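Local coordinates for protein alanine racemase (Actinobacillus succinogenes, PDB 3C3K) that has the two-lobed periplasmic binding protein-like fold and probably binds a small ligand between its lobes, at residues 177-182 and 204-209; 58-63 and 82-87. All blocks are in the same frame, centred on the assembly; numbering follows the deposited sequence.

Contact 1: residues 177-182 and 204-209; sequences SLLKSA and TESGLS
S206 is the first residue of 204-209 to meet L179. Its OG lies 3.8 Å from L179 CD1, a van der Waals contact with a methyl; the hydroxyl's polar partner is the carbonyl oxygen of A202 in the last turn. A small serine suits this position: it satisfies its own oxygen on its helix and still brings that OG up to the leucine methyl.

G207 then leaves the helical conformation with phi 78°, in a Schellman motif that turns the chain out of the helix axis. Glycine takes this positive phi readily, and the reversal carries the next residue round to the same neighbour.

That residue, L208, meets L179 tip to tip. The single methyl CD1 of L208 is placed against the fork of the other leucine, 3.9 Å from L179 CD1 and equally far from L179 CD2. With CG beside its own backbone N and anti to the carbonyl carbon (chi1 -66°), L179 directs its fork at L208. The meeting is small, 92 Å² in all, and purely apolar at the leucines, with no hydrogen bond crossing it.

The two helices are successive crossover connections of the four-stranded parallel sheet, entering and leaving strand 187-190, so their C-terminal ends lie together. E205 makes a salt bridge to K172 of helix 168-179, a second link between the two helices. L179 also packs on P185, ahead of strand 187-190, while its neighbour L178 is turned onto strands 127-131 and 159-162.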
loop_
_atom_site.group_PDB
_atom_site.type_symbol
_atom_site.label_atom_id
_atom_site.label_comp_id
_atom_site.label_asym_id
_atom_site.label_seq_id
_atom_site.Cartn_x
_atom_site.Cartn_y
_atom_site.Cartn_z
ATOM N N SER B 177 2.233 -0.575 25.135
ATOM C CA SER B 177 1.862 -1.698 25.994
ATOM C C SER B 177 3.086 -2.430 26.547
ATOM O O SER B 177 3.067 -2.826 27.712
ATOM C CB SER B 177 0.997 -2.656 25.191
ATOM O OG SER B 177 0.618 -3.780 25.988
ATOM N N LEU B 178 4.166 -2.574 25.754
ATOM C CA LEU B 178 5.401 -3.283 26.206
ATOM C C LEU B 178 6.251 -2.441 27.132
ATOM O O LEU B 178 6.988 -2.960 27.979
ATOM C CB LEU B 178 6.286 -3.693 25.016
ATOM C CG LEU B 178 5.724 -4.683 23.977
ATOM C CD1 LEU B 178 6.562 -4.588 22.722
ATOM C CD2 LEU B 178 5.695 -6.106 24.497
ATOM N N LEU B 179 6.147 -1.129 26.970
ATOM C CA LEU B 179 6.857 -0.214 27.824
ATOM C C LEU B 179 6.174 -0.126 29.170
ATOM O O LEU B 179 6.815 0.261 30.132
ATOM C CB LEU B 179 6.939 1.171 27.207
ATOM C CG LEU B 179 7.797 1.158 25.917
ATOM C CD1 LEU B 179 7.817 2.525 25.227
ATOM C CD2 LEU B 179 9.203 0.723 26.254
ATOM N N LYS B 180 4.883 -0.463 29.234
ATOM C CA LYS B 180 4.146 -0.350 30.503
ATOM C C LYS B 180 4.317 -1.632 31.283
ATOM O O LYS B 180 3.438 -2.497 31.281
ATOM C CB LYS B 180 2.655 -0.111 30.251
ATOM C CG LYS B 180 2.212 1.318 30.425
ATOM C CD LYS B 180 0.647 1.373 30.386
ATOM C CE LYS B 180 0.098 2.741 30.972
ATOM N NZ LYS B 180 -1.405 2.832 31.023
ATOM N N SER B 181 5.465 -1.803 31.910
ATOM C CA SER B 181 5.718 -3.063 32.605
ATOM C C SER B 181 6.885 -2.894 33.486
ATOM O O SER B 181 7.672 -1.977 33.265
ATOM C CB SER B 181 5.987 -4.212 31.644
ATOM O OG SER B 181 6.802 -5.154 32.281
ATOM N N ALA B 182 6.972 -3.786 34.483
ATOM C CA ALA B 182 8.050 -3.793 35.496
ATOM C C ALA B 182 9.398 -3.735 34.805
ATOM O O ALA B 182 10.230 -2.864 35.105
ATOM C CB ALA B 182 7.960 -5.054 36.353
ATOM N N THR B 204 10.625 6.997 20.358
ATOM C CA THR B 204 11.057 8.395 20.251
ATOM C C THR B 204 10.218 9.353 21.084
ATOM O O THR B 204 10.758 10.268 21.749
ATOM C CB THR B 204 11.016 8.849 18.802
ATOM O OG1 THR B 204 11.825 7.953 18.038
ATOM C CG2 THR B 204 11.526 10.246 18.664
ATOM N N GLU B 205 8.909 9.172 21.053
ATOM C CA GLU B 205 8.031 10.043 21.829
ATOM C C GLU B 205 8.150 9.733 23.310
ATOM O O GLU B 205 7.769 10.521 24.153
ATOM C CB GLU B 205 6.596 9.881 21.377
ATOM C CG GLU B 205 6.339 10.472 20.014
ATOM C CD GLU B 205 4.934 10.181 19.530
ATOM O OE1 GLU B 205 4.200 9.448 20.228
ATOM O OE2 GLU B 205 4.563 10.691 18.462
ATOM N N SER B 206 8.676 8.568 23.632
ATOM C CA SER B 206 8.826 8.156 25.017
ATOM C C SER B 206 10.221 8.584 25.496
ATOM O O SER B 206 10.557 8.401 26.641
ATOM C CB SER B 206 8.646 6.641 25.139
ATOM O OG SER B 206 7.267 6.253 25.090
ATOM N N GLY B 207 11.054 9.106 24.582
ATOM C CA GLY B 207 12.416 9.569 24.924
ATOM C C GLY B 207 13.442 8.449 25.071
ATOM O O GLY B 207 14.444 8.566 25.788
ATOM N N LEU B 208 13.207 7.352 24.385
ATOM C CA LEU B 208 14.130 6.295 24.418
ATOM C C LEU B 208 14.996 6.393 23.164
ATOM O O LEU B 208 14.542 6.796 22.109
ATOM C CB LEU B 208 13.380 4.998 24.566
ATOM C CG LEU B 208 12.619 4.883 25.909
ATOM C CD1 LEU B 208 11.361 3.947 25.829
ATOM C CD2 LEU B 208 13.596 4.377 26.957
ATOM N N SER B 209 16.265 6.091 23.328
ATOM C CA SER B 209 17.242 6.193 22.269
ATOM C C SER B 209 17.234 4.887 21.528
ATOM O O SER B 209 17.151 3.839 22.136
ATOM C CB SER B 209 18.623 6.374 22.897
ATOM O OG SER B 209 18.877 7.747 23.006
#

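Contact 2: residues 58-63 and 82-87; sequences TLLSGK and NIIGAF
The side chains of L60 and F87 run alongside one another in opposite senses, the leucine fork lying against the root of the phenylalanine. L60 CD1 rests 3.7 Å from F87 CB, while the other methyl, L60 CD2, approaches F87 CD1 at 3.7 Å. Both methyls lie on one side of the ring and meet it obliquely near CG. L60 turns its fork there with chi1 at -108°, well off a staggered value. A wider, weaker touch joins L60 CD1 to I84 CG2 at 4.3 Å. Branched and aromatic hydrocarbons suit this place, since L60 and I84 are buried and F87, though exposed, adds its CB and ring base.

Helices 58-61 and 77-84 flank strand 68-70 in sequence; that strand and 89-92, which follows F87, are neighbours in the parallel sheet of one lobe of the two-lobed fold.

F87 is brought back toward L60 by a type II' turn from I84, closed by F87 N to I84 O at 2.8 Å. G85 suits its second position, where phi is positive and psi strongly negative. On the other segment T58 O is gripped twice: S61 OG donates to it at 2.7 Å, tilted 27° from the carbonyl plane, and G62 N comes from the same face. The short S61 side chain thereby folds back onto its own helix, and L59 packs on M64 of the second subunit.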
loop_
_atom_site.group_PDB
_atom_site.type_symbol
_atom_site.label_atom_id
_atom_site.label_comp_id
_atom_site.label_asym_id
_atom_site.label_seq_id
_atom_site.Cartn_x
_atom_site.Cartn_y
_atom_site.Cartn_z
ATOM N N THR B 58 -16.073 -18.132 -7.539
ATOM C CA THR B 58 -17.031 -18.349 -8.610
ATOM C C THR B 58 -16.463 -17.928 -9.998
ATOM O O THR B 58 -16.949 -18.399 -11.020
ATOM C CB THR B 58 -18.365 -17.644 -8.397
ATOM O OG1 THR B 58 -18.132 -16.258 -8.315
ATOM C CG2 THR B 58 -19.013 -18.037 -7.076
ATOM N N LEU B 59 -15.433 -17.085 -10.040
ATOM C CA LEU B 59 -14.801 -16.766 -11.304
ATOM C C LEU B 59 -14.166 -17.972 -11.984
ATOM O O LEU B 59 -14.082 -18.023 -13.226
ATOM C CB LEU B 59 -13.745 -15.672 -11.120
ATOM C CG LEU B 59 -14.270 -14.329 -10.584
ATOM C CD1 LEU B 59 -13.135 -13.508 -10.086
ATOM C CD2 LEU B 59 -15.006 -13.634 -11.686
ATOM N N LEU B 60 -13.680 -18.924 -11.175
ATOM C CA LEU B 60 -13.027 -20.114 -11.685
ATOM C C LEU B 60 -14.079 -20.991 -12.296
ATOM O O LEU B 60 -13.994 -21.325 -13.480
ATOM C CB LEU B 60 -12.297 -20.892 -10.578
ATOM C CG LEU B 60 -10.781 -20.938 -10.439
ATOM C CD1 LEU B 60 -10.444 -22.066 -9.507
ATOM C CD2 LEU B 60 -10.028 -21.117 -11.784
ATOM N N SER B 61 -15.084 -21.344 -11.495
ATOM C CA SER B 61 -16.268 -22.066 -11.996
ATOM C C SER B 61 -16.888 -21.361 -13.202
ATOM O O SER B 61 -17.167 -21.993 -14.216
ATOM C CB SER B 61 -17.334 -22.175 -10.900
ATOM O OG SER B 61 -17.979 -20.922 -10.691
ATOM N N GLY B 62 -17.095 -20.053 -13.100
ATOM C CA GLY B 62 -17.631 -19.298 -14.210
ATOM C C GLY B 62 -16.670 -19.143 -15.383
ATOM O O GLY B 62 -16.985 -18.454 -16.339
ATOM N N LYS B 63 -15.492 -19.742 -15.328
ATOM C CA LYS B 63 -14.522 -19.647 -16.461
ATOM C C LYS B 63 -14.034 -18.232 -16.825
ATOM O O LYS B 63 -13.678 -17.986 -17.974
ATOM C CB LYS B 63 -15.096 -20.288 -17.752
ATOM C CG LYS B 63 -15.663 -21.721 -17.641
ATOM C CD LYS B 63 -16.952 -21.788 -18.504
ATOM C CE LYS B 63 -16.836 -22.668 -19.768
ATOM N NZ LYS B 63 -16.966 -24.102 -19.412
ATOM N N ASN B 82 -12.161 -28.255 -2.413
ATOM C CA ASN B 82 -13.266 -28.762 -3.178
ATOM C C ASN B 82 -13.704 -27.831 -4.285
ATOM O O ASN B 82 -14.235 -28.282 -5.289
ATOM C CB ASN B 82 -14.423 -29.093 -2.273
ATOM C CG ASN B 82 -14.229 -30.419 -1.587
ATOM O OD1 ASN B 82 -13.736 -31.401 -2.184
ATOM N ND2 ASN B 82 -14.564 -30.459 -0.319
ATOM N N ILE B 83 -13.486 -26.535 -4.111
ATOM C CA ILE B 83 -13.839 -25.596 -5.169
ATOM C C ILE B 83 -12.753 -25.619 -6.238
ATOM O O ILE B 83 -13.052 -25.598 -7.420
ATOM C CB ILE B 83 -14.054 -24.128 -4.643
ATOM C CG1 ILE B 83 -15.311 -24.034 -3.748
ATOM C CG2 ILE B 83 -14.157 -23.152 -5.808
ATOM C CD1 ILE B 83 -15.305 -22.812 -2.874
ATOM N N ILE B 84 -11.498 -25.632 -5.826
ATOM C CA ILE B 84 -10.391 -25.481 -6.775
ATOM C C ILE B 84 -9.997 -26.780 -7.495
ATOM O O ILE B 84 -9.603 -26.736 -8.648
ATOM C CB ILE B 84 -9.171 -24.839 -6.060
ATOM C CG1 ILE B 84 -9.643 -23.535 -5.363
ATOM C CG2 ILE B 84 -8.015 -24.594 -7.065
ATOM C CD1 ILE B 84 -8.593 -22.676 -4.671
ATOM N N GLY B 85 -10.082 -27.933 -6.826
ATOM C CA GLY B 85 -9.841 -29.213 -7.502
ATOM C C GLY B 85 -8.485 -29.186 -8.179
ATOM O O GLY B 85 -7.475 -28.813 -7.579
ATOM N N ALA B 86 -8.480 -29.532 -9.459
ATOM C CA ALA B 86 -7.287 -29.578 -10.273
ATOM C C ALA B 86 -6.957 -28.235 -10.941
ATOM O O ALA B 86 -5.957 -28.146 -11.689
ATOM C CB ALA B 86 -7.485 -30.607 -11.341
ATOM N N PHE B 87 -7.782 -27.197 -10.733
ATOM C CA PHE B 87 -7.466 -25.898 -11.339
ATOM C C PHE B 87 -6.069 -25.436 -10.931
ATOM O O PHE B 87 -5.622 -25.733 -9.818
ATOM C CB PHE B 87 -8.533 -24.832 -11.027
ATOM C CG PHE B 87 -9.852 -25.013 -11.775
ATOM C CD1 PHE B 87 -9.973 -24.599 -13.107
ATOM C CD2 PHE B 87 -10.985 -25.555 -11.131
ATOM C CE1 PHE B 87 -11.194 -24.719 -13.811
ATOM C CE2 PHE B 87 -12.213 -25.663 -11.792
ATOM C CZ PHE B 87 -12.325 -25.256 -13.149
#

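Overall arrangement
The contacts follow one another along the chain, contact 2 closing before contact 1 opens, and they lie on opposite sides of the chain's centre, each with its own centre 26 Å from it. Their centres are 50 Å apart and their nearest atoms about 36 Å, so neither touches the other. Each joins the ends of two helices beside a different parallel sheet: the six-stranded one for 58-63 with 82-87, the four-stranded one for 177-182 with 204-209. In relatives of this fold the ligand lies in the cleft between the lobes; by that comparison both contacts probably stand well away from it. The second subunit touches contact 2's segments, through L59, but not those of contact 1.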